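Local coordinates for protein EchA1_1 (Mycobacterium avium subsp. paratuberculosis, PDB 3R9T) that probably hydrates enoyl-CoA thioesters to (3S)-3-hydroxyacyl-CoA in fatty acid metabolism, as a member of the enoyl-CoA hydratase/isomerase family, at residues E130-G135 against L172-A177; Q156-V161 against R178-I183. All coordinates share one frame; numbering follows the deposited sequence. Where two conformers were deposited one is given.

Contact 1 (E130-G135 against L172-A177)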
loop_
_atom_site.group_PDB
_atom_site.type_symbol
_atom_site.label_atom_id
_atom_site.label_comp_id
_atom_site.label_asym_id
_atom_site.label_seq_id
_atom_site.Cartn_x
_atom_site.Cartn_y
_atom_site.Cartn_z
ATOM N N GLU B 130 -11.981 -21.983 -4.466
ATOM C CA GLU B 130 -13.116 -21.052 -4.563
ATOM C C GLU B 130 -13.946 -21.050 -3.278
ATOM O O GLU B 130 -14.598 -20.063 -2.963
ATOM C CB GLU B 130 -14.007 -21.387 -5.780
ATOM C CG GLU B 130 -14.516 -22.847 -5.815
ATOM C CD GLU B 130 -15.384 -23.189 -7.029
ATOM O OE1 GLU B 130 -16.344 -22.439 -7.312
ATOM O OE2 GLU B 130 -15.116 -24.232 -7.683
ATOM N N ARG B 131 -13.923 -22.168 -2.553
ATOM C CA ARG B 131 -14.688 -22.310 -1.312
ATOM C C ARG B 131 -14.041 -21.660 -0.085
ATOM O O ARG B 131 -14.684 -21.520 0.960
ATOM C CB ARG B 131 -14.906 -23.789 -1.008
ATOM C CG ARG B 131 -15.792 -24.522 -1.991
ATOM C CD ARG B 131 -15.706 -26.023 -1.739
ATOM N NE ARG B 131 -14.364 -26.540 -1.993
ATOM C CZ ARG B 131 -13.998 -27.804 -1.813
ATOM N NH1 ARG B 131 -14.880 -28.706 -1.382
ATOM N NH2 ARG B 131 -12.745 -28.173 -2.063
ATOM N N ALA B 132 -12.770 -21.292 -0.197
ATOM C CA ALA B 132 -12.028 -20.777 0.957
ATOM C C ALA B 132 -12.613 -19.474 1.445
ATOM O O ALA B 132 -13.080 -18.661 0.658
ATOM C CB ALA B 132 -10.555 -20.581 0.623
ATOM N N GLN B 133 -12.587 -19.317 2.760
ATOM C CA GLN B 133 -13.002 -18.112 3.445
ATOM C C GLN B 133 -11.835 -17.586 4.294
ATOM O O GLN B 133 -11.146 -18.353 4.975
ATOM C CB GLN B 133 -14.190 -18.454 4.341
ATOM C CG GLN B 133 -14.852 -17.270 4.981
ATOM C CD GLN B 133 -16.160 -17.635 5.674
ATOM O OE1 GLN B 133 -16.162 -18.305 6.705
ATOM N NE2 GLN B 133 -17.275 -17.180 5.115
ATOM N N PHE B 134 -11.620 -16.276 4.240
ATOM C CA PHE B 134 -10.562 -15.613 4.989
ATOM C C PHE B 134 -11.184 -14.698 6.024
ATOM O O PHE B 134 -12.388 -14.444 5.983
ATOM C CB PHE B 134 -9.681 -14.801 4.054
ATOM C CG PHE B 134 -8.951 -15.644 3.054
ATOM C CD1 PHE B 134 -7.712 -16.181 3.360
ATOM C CD2 PHE B 134 -9.520 -15.950 1.835
ATOM C CE1 PHE B 134 -7.033 -16.999 2.465
ATOM C CE2 PHE B 134 -8.831 -16.760 0.918
ATOM C CZ PHE B 134 -7.592 -17.278 1.232
ATOM N N GLY B 135 -10.368 -14.221 6.956
ATOM C CA GLY B 135 -10.849 -13.252 7.953
ATOM C C GLY B 135 -10.028 -13.284 9.219
ATOM O O GLY B 135 -9.200 -14.190 9.416
ATOM N N LEU B 172 -14.153 -12.826 4.619
ATOM C CA LEU B 172 -13.912 -12.328 3.269
ATOM C C LEU B 172 -13.914 -13.562 2.359
ATOM O O LEU B 172 -13.247 -14.548 2.687
ATOM C CB LEU B 172 -12.529 -11.643 3.249
ATOM C CG LEU B 172 -12.098 -10.855 2.013
ATOM C CD1 LEU B 172 -12.859 -9.539 1.890
ATOM C CD2 LEU B 172 -10.601 -10.597 2.044
ATOM N N SER B 173 -14.672 -13.548 1.256
ATOM C CA SER B 173 -14.614 -14.664 0.297
ATOM C C SER B 173 -13.278 -14.727 -0.433
ATOM O O SER B 173 -12.535 -13.756 -0.498
ATOM C CB SER B 173 -15.720 -14.565 -0.761
ATOM O OG SER B 173 -15.571 -13.405 -1.564
ATOM N N ALA B 174 -12.998 -15.874 -1.028
ATOM C CA ALA B 174 -11.796 -16.024 -1.847
ATOM C C ALA B 174 -11.819 -15.035 -3.005
ATOM O O ALA B 174 -10.822 -14.387 -3.297
ATOM C CB ALA B 174 -11.671 -17.442 -2.360
ATOM N N ALA B 175 -12.974 -14.878 -3.624
ATOM C CA ALA B 175 -13.108 -13.941 -4.713
ATOM C C ALA B 175 -12.808 -12.501 -4.280
ATOM O O ALA B 175 -12.091 -11.789 -4.967
ATOM C CB ALA B 175 -14.496 -14.031 -5.275
ATOM N N ALA B 176 -13.358 -12.084 -3.143
ATOM C CA ALA B 176 -13.130 -10.711 -2.667
ATOM C C ALA B 176 -11.649 -10.530 -2.297
ATOM O O ALA B 176 -11.054 -9.479 -2.572
ATOM C CB ALA B 176 -14.028 -10.378 -1.466
ATOM N N ALA B 177 -11.063 -11.556 -1.687
ATOM C CA ALA B 177 -9.634 -11.519 -1.363
ATOM C C ALA B 177 -8.815 -11.341 -2.620
ATOM O O ALA B 177 -7.875 -10.542 -2.645
ATOM C CB ALA B 177 -9.209 -12.773 -0.627
HETATM O O HOH W 1 -14.982 -17.097 -3.763
HETATM O O HOH W 2 -15.298 -18.181 -0.621
#
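The phenyl ring of F134 meets segment 172-177 mostly at its edge: L172 O, S173 O and A174 CA all lie near the ring plane, with A174 CA 4.1 Å from F134 CE2. A177 CB comes in obliquely, 4.0 Å from F134 CD2. Backbone pairing holds the ring at this place, since F134 and L172 form the hydrogen-bonded pair of an antiparallel bridge that adds 172-173 as the outer strand of a small three-stranded sheet in the crotonase fold; strand 111-113 lies on the other flank of 133-135. F134 N reaches L172 O at 2.8 Å with an N-H...O angle of 174°, and L172 N returns a bond to F134 O at 2.8 Å. As a directly paired couple, F134 and L172 project to the same face, with F134 CB 4.3 Å from L172 CB. CG of F134 stands beside the backbone N (chi1 -64°), which swings the ring back along its strand, toward A174 and A177. F134 also packs against V108, A112 and I183. Q133 and S173, the neighbouring non-hydrogen-bonded pair, put their side chains on the opposite face. There S173 caps helix 174-180: its OG accepts from A176 N at 3.0 Å, fixing the point where strand turns into helix. A174, in the first turn, directs its methyl at the preceding loop, with CB 3.5 Å from A132 O. The single N-H of A174 is shared between A132 O, in a weak bond bent to 122°, and a water that donates to both E130 O and A132 O. A second water donates to E130 O and accepts from A175 N at 3.0 Å.

Contact 2 (Q156-V161 against R178-I183)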
loop_
_atom_site.group_PDB
_atom_site.type_symbol
_atom_site.label_atom_id
_atom_site.label_comp_id
_atom_site.label_asym_id
_atom_site.label_seq_id
_atom_site.Cartn_x
_atom_site.Cartn_y
_atom_site.Cartn_z
ATOM N N GLN B 156 -1.274 -5.204 3.104
ATOM C CA GLN B 156 -1.541 -6.037 1.937
ATOM C C GLN B 156 -2.901 -5.838 1.290
ATOM O O GLN B 156 -3.146 -6.375 0.218
ATOM C CB GLN B 156 -1.334 -7.495 2.304
ATOM C CG GLN B 156 0.050 -7.730 2.869
ATOM C CD GLN B 156 0.391 -9.185 3.036
ATOM O OE1 GLN B 156 -0.192 -10.051 2.377
ATOM N NE2 GLN B 156 1.339 -9.478 3.928
ATOM N N LEU B 157 -3.772 -5.092 1.957
ATOM C CA LEU B 157 -5.084 -4.721 1.461
ATOM C C LEU B 157 -5.200 -3.211 1.574
ATOM O O LEU B 157 -4.515 -2.608 2.399
ATOM C CB LEU B 157 -6.167 -5.358 2.339
ATOM C CG LEU B 157 -6.683 -6.767 2.090
ATOM C CD1 LEU B 157 -7.713 -7.136 3.133
ATOM C CD2 LEU B 157 -7.338 -6.827 0.748
ATOM N N PRO B 158 -6.063 -2.578 0.767
ATOM C CA PRO B 158 -6.274 -1.149 0.942
ATOM C C PRO B 158 -6.635 -0.830 2.379
ATOM O O PRO B 158 -7.368 -1.559 3.038
ATOM C CB PRO B 158 -7.446 -0.854 0.016
ATOM C CG PRO B 158 -7.310 -1.862 -1.053
ATOM C CD PRO B 158 -6.875 -3.106 -0.342
ATOM N N ARG B 159 -6.104 0.269 2.866
ATOM C CA ARG B 159 -6.239 0.583 4.265
ATOM C C ARG B 159 -7.667 0.482 4.791
ATOM O O ARG B 159 -7.898 -0.178 5.796
ATOM C CB ARG B 159 -5.687 1.973 4.519
ATOM C CG ARG B 159 -6.152 2.613 5.793
ATOM C CD ARG B 159 -5.507 1.980 6.973
ATOM N NE ARG B 159 -4.098 2.335 7.069
ATOM C CZ ARG B 159 -3.300 1.963 8.065
ATOM N NH1 ARG B 159 -3.770 1.210 9.054
ATOM N NH2 ARG B 159 -2.025 2.342 8.072
ATOM N N LYS B 160 -8.619 1.141 4.152
ATOM C CA LYS B 160 -9.992 1.100 4.654
ATOM C C LYS B 160 -10.588 -0.312 4.620
ATOM O O LYS B 160 -11.301 -0.706 5.536
ATOM C CB LYS B 160 -10.896 2.076 3.881
ATOM C CG LYS B 160 -11.219 3.350 4.635
ATOM C CD LYS B 160 -10.005 4.165 4.959
ATOM C CE LYS B 160 -10.421 5.458 5.635
ATOM N NZ LYS B 160 -9.233 6.216 6.082
ATOM N N VAL B 161 -10.293 -1.069 3.571
ATOM C CA VAL B 161 -10.776 -2.440 3.457
ATOM C C VAL B 161 -10.172 -3.315 4.583
ATOM O O VAL B 161 -10.886 -4.130 5.203
ATOM C CB VAL B 161 -10.459 -2.998 2.062
ATOM C CG1 VAL B 161 -10.896 -4.440 1.923
ATOM C CG2 VAL B 161 -11.129 -2.118 0.993
ATOM N N ARG B 178 -9.178 -12.056 -3.680
ATOM C CA ARG B 178 -8.466 -11.931 -4.939
ATOM C C ARG B 178 -8.666 -10.556 -5.562
ATOM O O ARG B 178 -7.723 -9.980 -6.090
ATOM C CB ARG B 178 -8.894 -13.022 -5.922
ATOM C CG ARG B 178 -7.973 -13.165 -7.115
ATOM C CD ARG B 178 -8.728 -13.230 -8.409
ATOM N NE ARG B 178 -9.525 -12.027 -8.634
ATOM C CZ ARG B 178 -9.156 -10.967 -9.350
ATOM N NH1 ARG B 178 -7.970 -10.904 -9.951
ATOM N NH2 ARG B 178 -9.997 -9.951 -9.466
ATOM N N ASP B 179 -9.882 -10.023 -5.497
ATOM C CA ASP B 179 -10.172 -8.720 -6.088
ATOM C C ASP B 179 -9.342 -7.608 -5.475
ATOM O O ASP B 179 -8.986 -6.647 -6.164
ATOM C CB ASP B 179 -11.648 -8.348 -5.900
ATOM C CG ASP B 179 -12.592 -9.239 -6.678
ATOM O OD1 ASP B 179 -12.162 -9.941 -7.611
ATOM O OD2 ASP B 179 -13.801 -9.235 -6.345
ATOM N N TRP B 180 -9.074 -7.708 -4.184
ATOM C CA TRP B 180 -8.373 -6.640 -3.473
ATOM C C TRP B 180 -6.864 -6.772 -3.669
ATOM O O TRP B 180 -6.103 -5.843 -3.390
ATOM C CB TRP B 180 -8.776 -6.597 -1.992
ATOM C CG TRP B 180 -10.182 -6.044 -1.784
ATOM C CD1 TRP B 180 -11.257 -6.677 -1.201
ATOM C CD2 TRP B 180 -10.656 -4.760 -2.202
ATOM N NE1 TRP B 180 -12.358 -5.854 -1.228
ATOM C CE2 TRP B 180 -12.017 -4.679 -1.847
ATOM C CE3 TRP B 180 -10.064 -3.680 -2.862
ATOM C CZ2 TRP B 180 -12.786 -3.555 -2.117
ATOM C CZ3 TRP B 180 -10.829 -2.567 -3.132
ATOM C CH2 TRP B 180 -12.175 -2.511 -2.753
ATOM N N GLY B 181 -6.432 -7.924 -4.170
ATOM C CA GLY B 181 -5.003 -8.162 -4.445
ATOM C C GLY B 181 -4.307 -8.857 -3.300
ATOM O O GLY B 181 -3.081 -9.005 -3.251
ATOM N N LEU B 182 -5.113 -9.339 -2.383
ATOM C CA LEU B 182 -4.625 -10.106 -1.250
ATOM C C LEU B 182 -4.201 -11.588 -1.433
ATOM O O LEU B 182 -3.380 -12.140 -0.666
ATOM C CB LEU B 182 -5.733 -10.122 -0.243
ATOM C CG LEU B 182 -5.441 -10.949 1.004
ATOM C CD1 LEU B 182 -4.245 -10.318 1.774
ATOM C CD2 LEU B 182 -6.667 -11.074 1.896
ATOM N N ILE B 183 -4.883 -12.274 -2.326
ATOM C CA ILE B 183 -4.438 -13.575 -2.791
ATOM C C ILE B 183 -4.245 -13.385 -4.277
ATOM O O ILE B 183 -4.715 -12.385 -4.857
ATOM C CB ILE B 183 -5.418 -14.710 -2.457
ATOM C CG1 ILE B 183 -6.730 -14.557 -3.234
ATOM C CG2 ILE B 183 -5.643 -14.787 -0.927
ATOM C CD1 ILE B 183 -7.629 -15.793 -3.122
HETATM O O HOH W 3 -1.460 -8.040 -1.275
HETATM O O HOH W 4 -4.372 -4.887 -1.871
#
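V161 lies over one face of the W180 indole and forms the close-packed side of this contact. V161 CG1 is 3.8 Å from the centroid of the W180 five-membered ring and only 10° off the ring normal, a CH-pi geometry. The other methyl, V161 CG2, covers the benzene part of the same face, 3.8 Å from W180 CZ2. Both branches can be used because CG1 stands anti to the backbone N (chi1 178°), which leaves CG2 anti to the carbonyl carbon and lays both methyls on one face of the indole, CG1 over the five-membered ring and CG2 toward the rim of the six-membered one. P158 crosses the ring at about a right angle, P158 CG meeting W180 CE3 obliquely at 3.8 Å. These contacts join two helix ends of the crotonase fold: P158 is the N-cap residue of helix 159-168, and just after W180, G181, with a phi of 95°, ends helix 174-180 in a Schellman motif. Across from the chain leaving that turn, L157 packs its CD2 on L182 CB at 3.8 Å. Beyond the leucines the fit slackens. Q156 CB is 4.1 Å from L182 CD1, and no direct hydrogen bond links the segments. Water fills the polar role instead: Q156 O accepts a hydrogen bond from each of two waters, both at 2.8 Å, one of which also donates to W180 O and the other to G181 O. The Q156 amide is engaged elsewhere, its OE1 accepting from K160 NZ of the third subunit and its NE2 donating to L121 O.

Overall arrangement
Contacts 1 and 2 share helix 174-180, contact 1 using its start and contact 2 its end, and their segments alternate along the chain. Their centres are 11 Å apart, yet they touch: A177 O and L182 N, 3.0 Å apart, probably form a hydrogen bond, and F134 CZ packs on I183 CG2 at 3.8 Å. Contact 1 has no other chain against it, whereas two further subunits of the trimer approach contact 2. Neither lines the pocket directly. Bound benzoic acid is about 13 Å from the F134 side chain and about 14 Å from that of Q156, and among its pocket residues E138 follows soon after strand 133-135.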